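Local coordinates for exosome complex component Rrp42 (Methanothermobacter thermautotrophicus, PDB 2WNR), which is probably a non-catalytic subunit of the archaeal RNA-degrading exosome that contributes to structuring the Rrp41 active site, at residues A[149-154]-A[220-225]; A[191-196]-A[230-235]; A[105-110]-A[141-146]. All coordinates share one frame; numbering follows the deposited sequence.

Contact 1: residues A[149-154]-A[220-225]; sequences NLFDAA and RISIGV
Phe151, in the first turn of helix 150-164, meets Arg220 and Ser222 of strand 219-226. Capping that turn is Asn149, the N-cap: its OD1 accepts the backbone N of Asp152 at 3.2 Å, with the donor well above the carbonyl plane. The same amide returns a bond, Asn149 ND2 to Asp152 OD2 at 2.7 Å, almost straight and in the plane of the amide, though it arrives from above the carboxylate. Next comes Phe151, whose ring is set beside the backbone N (chi1 -56°) and reaches across to the strand. Ser222 OG lies over one face of this ring, 3.8 Å from CG and displaced toward the rim; the hydroxyl also hydrogen-bonds to Thr197. The contact joins the two RNase PH family regions: helix 150-164 of the first packs on the antiparallel sheet of the second, whose Ile223 side is covered by helix 244-268. Farther out on the ring, Phe151 CZ approaches Arg220 NH2 at 3.2 Å, and Phe151 CE2 lies over a face of the guanidinium, the two planes being 31° apart. A bend at chi3 of Arg220 carries the group there, and a salt bridge to Glu106 engages the same NH2. Were Phe151 an alanine, a gap between helix and strand is likely to open and the guanidinium to lose the surface it lies against. At Asp152, OD1 hydrogen-bonds to Thr197, tying the first turn of the helix to strand 193-201, while Ala154 N completes that turn by bonding to Leu150 O at 2.7 Å.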
loop_
_atom_site.group_PDB
_atom_site.type_symbol
_atom_site.label_atom_id
_atom_site.label_comp_id
_atom_site.label_asym_id
_atom_site.label_seq_id
_atom_site.Cartn_x
_atom_site.Cartn_y
_atom_site.Cartn_z
ATOM N N ASN A 149 1.268 -5.265 -29.896
ATOM C CA ASN A 149 -0.196 -5.302 -29.956
ATOM C C ASN A 149 -0.826 -6.174 -28.871
ATOM O O ASN A 149 -1.276 -7.294 -29.114
ATOM C CB ASN A 149 -0.676 -5.715 -31.355
ATOM C CG ASN A 149 -2.173 -5.531 -31.547
ATOM O OD1 ASN A 149 -2.871 -5.002 -30.683
ATOM N ND2 ASN A 149 -2.669 -5.967 -32.699
ATOM N N LEU A 150 -0.852 -5.634 -27.667
ATOM C CA LEU A 150 -1.460 -6.294 -26.553
ATOM C C LEU A 150 -2.994 -6.305 -26.644
ATOM O O LEU A 150 -3.633 -7.281 -26.277
ATOM C CB LEU A 150 -1.016 -5.564 -25.303
ATOM C CG LEU A 150 0.089 -6.108 -24.395
ATOM C CD1 LEU A 150 1.140 -7.088 -24.934
ATOM C CD2 LEU A 150 0.585 -5.025 -23.447
ATOM N N PHE A 151 -3.565 -5.218 -27.148
ATOM C CA PHE A 151 -5.010 -5.016 -27.147
ATOM C C PHE A 151 -5.779 -6.089 -27.921
ATOM O O PHE A 151 -6.751 -6.663 -27.400
ATOM C CB PHE A 151 -5.363 -3.625 -27.688
ATOM C CG PHE A 151 -4.692 -2.513 -26.959
ATOM C CD1 PHE A 151 -5.316 -1.899 -25.876
ATOM C CD2 PHE A 151 -3.430 -2.075 -27.346
ATOM C CE1 PHE A 151 -4.689 -0.868 -25.183
ATOM C CE2 PHE A 151 -2.791 -1.041 -26.659
ATOM C CZ PHE A 151 -3.421 -0.440 -25.575
ATOM N N ASP A 152 -5.342 -6.348 -29.157
ATOM C CA ASP A 152 -6.064 -7.265 -30.035
ATOM C C ASP A 152 -5.950 -8.678 -29.509
ATOM O O ASP A 152 -6.935 -9.410 -29.500
ATOM C CB ASP A 152 -5.554 -7.161 -31.467
ATOM C CG ASP A 152 -5.740 -5.774 -32.055
ATOM O OD1 ASP A 152 -6.346 -4.916 -31.383
ATOM O OD2 ASP A 152 -5.286 -5.541 -33.200
ATOM N N ALA A 153 -4.753 -9.033 -29.043
ATOM C CA ALA A 153 -4.490 -10.319 -28.400
ATOM C C ALA A 153 -5.296 -10.476 -27.111
ATOM O O ALA A 153 -5.835 -11.552 -26.839
ATOM C CB ALA A 153 -3.012 -10.474 -28.116
ATOM N N ALA A 154 -5.387 -9.392 -26.338
ATOM C CA ALA A 154 -6.093 -9.403 -25.057
ATOM C C ALA A 154 -7.586 -9.597 -25.243
ATOM O O ALA A 154 -8.178 -10.468 -24.617
ATOM C CB ALA A 154 -5.798 -8.147 -24.263
ATOM N N ARG A 220 -1.464 5.357 -32.256
ATOM C CA ARG A 220 -2.166 4.104 -32.500
ATOM C C ARG A 220 -3.638 4.316 -32.239
ATOM O O ARG A 220 -4.007 5.231 -31.512
ATOM C CB ARG A 220 -1.645 3.010 -31.565
ATOM C CG ARG A 220 -1.872 3.330 -30.082
ATOM C CD ARG A 220 -1.830 2.118 -29.196
ATOM N NE ARG A 220 -1.196 2.491 -27.973
ATOM C CZ ARG A 220 -1.669 2.738 -26.754
ATOM N NH1 ARG A 220 -0.747 3.115 -25.897
ATOM N NH2 ARG A 220 -2.931 2.624 -26.344
ATOM N N ILE A 221 -4.477 3.464 -32.815
ATOM C CA ILE A 221 -5.915 3.482 -32.517
ATOM C C ILE A 221 -6.497 2.060 -32.469
ATOM O O ILE A 221 -6.301 1.262 -33.379
ATOM C CB ILE A 221 -6.715 4.414 -33.481
ATOM C CG1 ILE A 221 -8.204 4.408 -33.124
ATOM C CG2 ILE A 221 -6.479 4.034 -34.940
ATOM C CD1 ILE A 221 -8.994 5.567 -33.685
ATOM N N SER A 222 -7.181 1.747 -31.376
ATOM C CA SER A 222 -7.827 0.455 -31.214
ATOM C C SER A 222 -9.320 0.623 -31.377
ATOM O O SER A 222 -9.916 1.522 -30.766
ATOM C CB SER A 222 -7.529 -0.128 -29.836
ATOM O OG SER A 222 -6.135 -0.243 -29.640
ATOM N N ILE A 223 -9.921 -0.240 -32.196
ATOM C CA ILE A 223 -11.353 -0.190 -32.422
ATOM C C ILE A 223 -12.028 -1.530 -32.128
ATOM O O ILE A 223 -11.665 -2.558 -32.691
ATOM C CB ILE A 223 -11.680 0.306 -33.846
ATOM C CG1 ILE A 223 -11.034 1.674 -34.080
ATOM C CG2 ILE A 223 -13.196 0.397 -34.056
ATOM C CD1 ILE A 223 -10.951 2.063 -35.521
ATOM N N GLY A 224 -12.999 -1.504 -31.219
ATOM C CA GLY A 224 -13.807 -2.679 -30.923
ATOM C C GLY A 224 -15.109 -2.638 -31.707
ATOM O O GLY A 224 -15.910 -1.707 -31.548
ATOM N N VAL A 225 -15.310 -3.649 -32.555
ATOM C CA VAL A 225 -16.523 -3.776 -33.375
ATOM C C VAL A 225 -17.342 -5.002 -32.954
ATOM O O VAL A 225 -16.778 -6.013 -32.544
ATOM C CB VAL A 225 -16.187 -3.872 -34.883
ATOM C CG1 VAL A 225 -17.444 -3.751 -35.715
ATOM C CG2 VAL A 225 -15.194 -2.778 -35.275
#

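Contact 2: residues A[191-196]-A[230-235]; sequences RKALMC and SICAMQ
Ala193 and Cys232, like Met195 and Ala233, meet across a third strand: 193-201 and 231-237 both flank strand 219-226 in the antiparallel sheet of the second RNase PH domain. A classic beta bulge lets them do so, since Cys232 and Ala233 both face Gly224 of the middle strand and both point their CB toward strand 193-201. Cys232 carries the mark of the bulge in its backbone, with psi at -13°, so two successive residues present side chains to the same face of the sheet. Gly224 has no side chain to stand between them.

The contact itself is wholly apolar, with no hydrogen bond running between the two outer strands. Ala193 CB meets Cys232 SG at 4.1 Å, a small methyl against a sulfur. The second pair relies on a longer side chain: Met195 CE touches Ala233 CB at 4.0 Å. Helix 102-117 covers this face, laying Val110 and Cys114 on Met195 and Arg113 on Ala233.

Hydrogen bonding is instead delegated to the backbone of the middle strand, where Gly224 pairs with the bulge and Ile223 with Cys196. On its other side, strand 231-237 pairs antiparallel through Met234 and Gln235 with a strand of another protein chain, so the sheet continues across the subunit interface.

The reach of Met195 follows from its torsions: CG stands anti to the backbone N (chi1 -178°), and the bend at chi3 (-74°) brings the terminal methyl back over the middle strand, leaving CE 3.8 Å from Gly224 CA.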
loop_
_atom_site.group_PDB
_atom_site.type_symbol
_atom_site.label_atom_id
_atom_site.label_comp_id
_atom_site.label_asym_id
_atom_site.label_seq_id
_atom_site.Cartn_x
_atom_site.Cartn_y
_atom_site.Cartn_z
ATOM N N ARG A 191 -23.811 -11.832 -27.591
ATOM C CA ARG A 191 -23.120 -11.524 -28.844
ATOM C C ARG A 191 -21.605 -11.417 -28.659
ATOM O O ARG A 191 -21.108 -11.374 -27.536
ATOM C CB ARG A 191 -23.671 -10.245 -29.491
ATOM C CG ARG A 191 -23.954 -9.068 -28.547
ATOM C CD ARG A 191 -24.697 -7.982 -29.308
ATOM N NE ARG A 191 -25.426 -7.054 -28.445
ATOM C CZ ARG A 191 -26.653 -7.259 -27.959
ATOM N NH1 ARG A 191 -27.221 -6.335 -27.193
ATOM N NH2 ARG A 191 -27.313 -8.381 -28.224
ATOM N N LYS A 192 -20.879 -11.390 -29.771
ATOM C CA LYS A 192 -19.424 -11.293 -29.735
ATOM C C LYS A 192 -18.966 -9.954 -30.274
ATOM O O LYS A 192 -19.662 -9.320 -31.069
ATOM C CB LYS A 192 -18.777 -12.420 -30.543
ATOM C CG LYS A 192 -18.613 -13.729 -29.781
ATOM C CD LYS A 192 -18.492 -14.916 -30.725
ATOM C CE LYS A 192 -19.857 -15.454 -31.098
ATOM N NZ LYS A 192 -19.769 -16.493 -32.158
ATOM N N ALA A 193 -17.799 -9.528 -29.814
ATOM C CA ALA A 193 -17.135 -8.342 -30.320
ATOM C C ALA A 193 -15.634 -8.595 -30.262
ATOM O O ALA A 193 -15.152 -9.297 -29.367
ATOM C CB ALA A 193 -17.503 -7.143 -29.490
ATOM N N LEU A 194 -14.897 -8.052 -31.222
ATOM C CA LEU A 194 -13.441 -8.146 -31.193
ATOM C C LEU A 194 -12.807 -6.812 -31.572
ATOM O O LEU A 194 -13.513 -5.871 -31.950
ATOM C CB LEU A 194 -12.931 -9.280 -32.093
ATOM C CG LEU A 194 -13.192 -10.728 -31.651
ATOM C CD1 LEU A 194 -12.675 -11.701 -32.688
ATOM C CD2 LEU A 194 -12.600 -11.052 -30.277
ATOM N N MET A 195 -11.477 -6.748 -31.495
ATOM C CA MET A 195 -10.771 -5.489 -31.622
ATOM C C MET A 195 -9.611 -5.511 -32.611
ATOM O O MET A 195 -8.828 -6.469 -32.676
ATOM C CB MET A 195 -10.281 -5.055 -30.248
ATOM C CG MET A 195 -9.570 -3.726 -30.203
ATOM S SD MET A 195 -9.419 -3.147 -28.502
ATOM C CE MET A 195 -11.119 -2.651 -28.172
ATOM N N CYS A 196 -9.513 -4.423 -33.369
ATOM C CA CYS A 196 -8.406 -4.179 -34.277
ATOM C C CYS A 196 -7.632 -2.950 -33.823
ATOM O O CYS A 196 -8.227 -1.898 -33.577
ATOM C CB CYS A 196 -8.942 -3.943 -35.679
ATOM S SG CYS A 196 -9.648 -5.392 -36.449
ATOM N N SER A 230 -21.229 -2.632 -35.435
ATOM C CA SER A 230 -21.274 -1.370 -34.698
ATOM C C SER A 230 -20.065 -1.231 -33.768
ATOM O O SER A 230 -19.528 -2.237 -33.289
ATOM C CB SER A 230 -22.595 -1.235 -33.925
ATOM O OG SER A 230 -22.670 -2.176 -32.872
ATOM N N ILE A 231 -19.645 0.013 -33.526
ATOM C CA ILE A 231 -18.452 0.321 -32.719
ATOM C C ILE A 231 -18.797 0.396 -31.237
ATOM O O ILE A 231 -19.633 1.205 -30.828
ATOM C CB ILE A 231 -17.784 1.658 -33.163
ATOM C CG1 ILE A 231 -17.340 1.588 -34.628
ATOM C CG2 ILE A 231 -16.608 2.000 -32.272
ATOM C CD1 ILE A 231 -17.159 2.942 -35.289
ATOM N N CYS A 232 -18.150 -0.445 -30.437
ATOM C CA CYS A 232 -18.409 -0.469 -28.998
ATOM C C CYS A 232 -17.240 0.014 -28.129
ATOM O O CYS A 232 -17.419 0.269 -26.936
ATOM C CB CYS A 232 -18.875 -1.849 -28.552
ATOM S SG CYS A 232 -17.637 -3.110 -28.711
ATOM N N ALA A 233 -16.053 0.150 -28.716
ATOM C CA ALA A 233 -14.907 0.704 -27.990
ATOM C C ALA A 233 -13.881 1.319 -28.929
ATOM O O ALA A 233 -13.601 0.775 -30.009
ATOM C CB ALA A 233 -14.247 -0.357 -27.130
ATOM N N MET A 234 -13.314 2.448 -28.512
ATOM C CA MET A 234 -12.255 3.092 -29.271
ATOM C C MET A 234 -11.223 3.711 -28.336
ATOM O O MET A 234 -11.572 4.237 -27.271
ATOM C CB MET A 234 -12.828 4.149 -30.198
ATOM C CG MET A 234 -11.852 4.667 -31.230
ATOM S SD MET A 234 -12.642 5.820 -32.367
ATOM C CE MET A 234 -13.615 4.689 -33.355
ATOM N N GLN A 235 -9.953 3.647 -28.736
ATOM C CA GLN A 235 -8.881 4.189 -27.918
ATOM C C GLN A 235 -7.687 4.656 -28.742
ATOM O O GLN A 235 -6.884 3.849 -29.226
ATOM C CB GLN A 235 -8.428 3.146 -26.874
ATOM C CG GLN A 235 -7.367 3.629 -25.901
ATOM C CD GLN A 235 -7.951 4.375 -24.702
ATOM O OE1 GLN A 235 -9.151 4.656 -24.639
ATOM N NE2 GLN A 235 -7.091 4.696 -23.739
#

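Contact 3: residues A[105-110]-A[141-146]; sequences VELSRV and LHIIDY
Leu107 of helix 102-117 packs against Leu141 and Ile143 of strand 133-145, a compact case of one helix side chain lodged against two strand residues that share a face of the sheet. The interaction across the segments is purely apolar. A single methyl does the touching: Leu107 CD1 meets Leu141 CD2 at 4.1 Å and Ile143 CD1 at 4.4 Å, touching each strand residue through a terminal methyl. Leu107 and Leu141 approach obliquely rather than lying alongside each other. With its CG anti to the backbone N (chi1 -175°), Leu107 extends away from the helix axis, and its two branches then divide the work: CD1 goes to the strand while CD2 packs on Phe151 of helix 150-164. Beside them, Ser85 of strand 80-87 also lies against both Leu107 and Leu141.

Backbone hydrogen bonds stay within each element and its own neighbours. In the helix, Arg109 N bonds to Val105 O and Val110 N to Glu106 O, both at 2.9 Å. Strand 133-145 is paired on one side with 80-87 and on the other with 58-69, where Ile144 and Asp145 both face Gln59 in a classic beta bulge.

Polar side chains are turned to other tasks, and those of the two elements meet two different neighbouring subunits. On the helix, Arg109 NE forms a salt bridge with an acidic side chain of one neighbouring subunit, whereas on the strand the Asp145 carboxylate accepts backbone hydrogen bonds from another.

Strands 80-87 and 133-145 run parallel and adjacent, with helix 102-117 in the connection between them and packed on the sheet: this is the beta-alpha-beta crossover of the S5-like fold, which the first RNase PH domain shares.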
loop_
_atom_site.group_PDB
_atom_site.type_symbol
_atom_site.label_atom_id
_atom_site.label_comp_id
_atom_site.label_asym_id
_atom_site.label_seq_id
_atom_site.Cartn_x
_atom_site.Cartn_y
_atom_site.Cartn_z
ATOM N N VAL A 105 -3.064 -0.718 -16.712
ATOM C CA VAL A 105 -4.371 -0.132 -16.458
ATOM C C VAL A 105 -5.110 0.225 -17.747
ATOM O O VAL A 105 -6.307 -0.063 -17.888
ATOM C CB VAL A 105 -4.241 1.115 -15.556
ATOM C CG1 VAL A 105 -5.542 1.910 -15.527
ATOM C CG2 VAL A 105 -3.810 0.700 -14.136
ATOM N N GLU A 106 -4.398 0.833 -18.692
ATOM C CA GLU A 106 -5.028 1.191 -19.953
ATOM C C GLU A 106 -5.483 -0.044 -20.715
ATOM O O GLU A 106 -6.666 -0.166 -21.067
ATOM C CB GLU A 106 -4.100 2.010 -20.835
ATOM C CG GLU A 106 -4.815 2.449 -22.105
ATOM C CD GLU A 106 -3.873 2.934 -23.164
ATOM O OE1 GLU A 106 -2.695 2.526 -23.138
ATOM O OE2 GLU A 106 -4.319 3.721 -24.029
ATOM N N LEU A 107 -4.536 -0.953 -20.956
ATOM C CA LEU A 107 -4.825 -2.232 -21.592
ATOM C C LEU A 107 -6.051 -2.885 -20.966
ATOM O O LEU A 107 -6.976 -3.257 -21.660
ATOM C CB LEU A 107 -3.623 -3.173 -21.496
ATOM C CG LEU A 107 -3.640 -4.550 -22.198
ATOM C CD1 LEU A 107 -4.147 -5.655 -21.309
ATOM C CD2 LEU A 107 -4.424 -4.537 -23.509
ATOM N N SER A 108 -6.033 -2.987 -19.645
ATOM C CA SER A 108 -7.098 -3.589 -18.855
ATOM C C SER A 108 -8.454 -2.919 -19.072
ATOM O O SER A 108 -9.436 -3.583 -19.397
ATOM C CB SER A 108 -6.708 -3.538 -17.381
ATOM O OG SER A 108 -7.291 -4.610 -16.685
ATOM N N ARG A 109 -8.509 -1.603 -18.907
ATOM C CA ARG A 109 -9.758 -0.852 -19.088
ATOM C C ARG A 109 -10.304 -0.879 -20.511
ATOM O O ARG A 109 -11.518 -0.873 -20.719
ATOM C CB ARG A 109 -9.565 0.589 -18.656
ATOM C CG ARG A 109 -9.410 0.736 -17.171
ATOM C CD ARG A 109 -9.126 2.162 -16.800
ATOM N NE ARG A 109 -10.211 3.068 -17.169
ATOM C CZ ARG A 109 -11.334 3.214 -16.479
ATOM N NH1 ARG A 109 -11.534 2.490 -15.391
ATOM N NH2 ARG A 109 -12.246 4.072 -16.884
ATOM N N VAL A 110 -9.405 -0.904 -21.489
ATOM C CA VAL A 110 -9.811 -0.957 -22.883
ATOM C C VAL A 110 -10.448 -2.298 -23.208
ATOM O O VAL A 110 -11.459 -2.347 -23.912
ATOM C CB VAL A 110 -8.653 -0.587 -23.842
ATOM C CG1 VAL A 110 -9.006 -0.922 -25.266
ATOM C CG2 VAL A 110 -8.393 0.902 -23.749
ATOM N N LEU A 141 -6.083 -11.315 -17.090
ATOM C CA LEU A 141 -5.270 -11.377 -18.291
ATOM C C LEU A 141 -3.812 -11.470 -17.889
ATOM O O LEU A 141 -3.306 -10.618 -17.166
ATOM C CB LEU A 141 -5.515 -10.141 -19.168
ATOM C CG LEU A 141 -6.854 -9.944 -19.898
ATOM C CD1 LEU A 141 -8.065 -10.173 -19.018
ATOM C CD2 LEU A 141 -6.924 -8.544 -20.510
ATOM N N HIS A 142 -3.147 -12.517 -18.360
ATOM C CA HIS A 142 -1.784 -12.811 -17.949
ATOM C C HIS A 142 -0.859 -12.672 -19.157
ATOM O O HIS A 142 -0.805 -13.554 -20.029
ATOM C CB HIS A 142 -1.718 -14.218 -17.352
ATOM C CG HIS A 142 -0.913 -14.305 -16.094
ATOM N ND1 HIS A 142 -1.309 -13.715 -14.912
ATOM C CD2 HIS A 142 0.260 -14.926 -15.827
ATOM C CE1 HIS A 142 -0.413 -13.961 -13.975
ATOM N NE2 HIS A 142 0.551 -14.692 -14.504
ATOM N N ILE A 143 -0.140 -11.557 -19.220
ATOM C CA ILE A 143 0.691 -11.293 -20.383
ATOM C C ILE A 143 2.019 -12.025 -20.180
ATOM O O ILE A 143 2.780 -11.720 -19.266
ATOM C CB ILE A 143 0.849 -9.778 -20.682
ATOM C CG1 ILE A 143 -0.466 -9.161 -21.190
ATOM C CG2 ILE A 143 1.856 -9.558 -21.761
ATOM C CD1 ILE A 143 -1.583 -9.025 -20.164
ATOM N N ILE A 144 2.259 -13.000 -21.053
ATOM C CA ILE A 144 3.343 -13.966 -20.948
ATOM C C ILE A 144 4.534 -13.565 -21.815
ATOM O O ILE A 144 5.684 -13.819 -21.459
ATOM C CB ILE A 144 2.817 -15.368 -21.373
ATOM C CG1 ILE A 144 1.656 -15.824 -20.465
ATOM C CG2 ILE A 144 3.896 -16.404 -21.392
ATOM C CD1 ILE A 144 1.967 -15.900 -18.966
ATOM N N ASP A 145 4.249 -12.933 -22.950
ATOM C CA ASP A 145 5.257 -12.584 -23.953
ATOM C C ASP A 145 4.714 -11.369 -24.694
ATOM O O ASP A 145 3.537 -11.345 -25.081
ATOM C CB ASP A 145 5.443 -13.752 -24.926
ATOM C CG ASP A 145 6.921 -14.048 -25.265
ATOM O OD1 ASP A 145 7.843 -13.296 -24.872
ATOM O OD2 ASP A 145 7.153 -15.070 -25.946
ATOM N N TYR A 146 5.543 -10.347 -24.867
ATOM C CA TYR A 146 5.095 -9.138 -25.552
ATOM C C TYR A 146 5.951 -8.841 -26.774
ATOM O O TYR A 146 7.127 -8.482 -26.649
ATOM C CB TYR A 146 5.047 -7.939 -24.595
ATOM C CG TYR A 146 4.889 -6.590 -25.274
ATOM C CD1 TYR A 146 3.786 -6.309 -26.084
ATOM C CD2 TYR A 146 5.850 -5.593 -25.105
ATOM C CE1 TYR A 146 3.647 -5.071 -26.715
ATOM C CE2 TYR A 146 5.720 -4.352 -25.728
ATOM C CZ TYR A 146 4.617 -4.099 -26.532
ATOM O OH TYR A 146 4.489 -2.869 -27.143
#

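How the contacts relate
All three contacts are buried, though in contact 1 Arg220 is partly exposed. Contact 2 joins two strands of one sheet, and contact 1 lays a helix on the inner strand 219-226 of that sheet; contact 3 is the counterpart in the mixed sheet of the first domain, about 17 Å from contact 2 between centres. Apolar side chains alone meet in contacts 2 and 3, contact 2 pairing two alanines with the sulfur-bearing Cys232 and Met195, while contact 1 mixes an aromatic ring with a charge and a hydroxyl. Helix 102-117 links the set: besides its bridge to Arg220, Glu106 OE2 receives Gln235 NE2, so one carboxylate of the first domain holds two strands of the second.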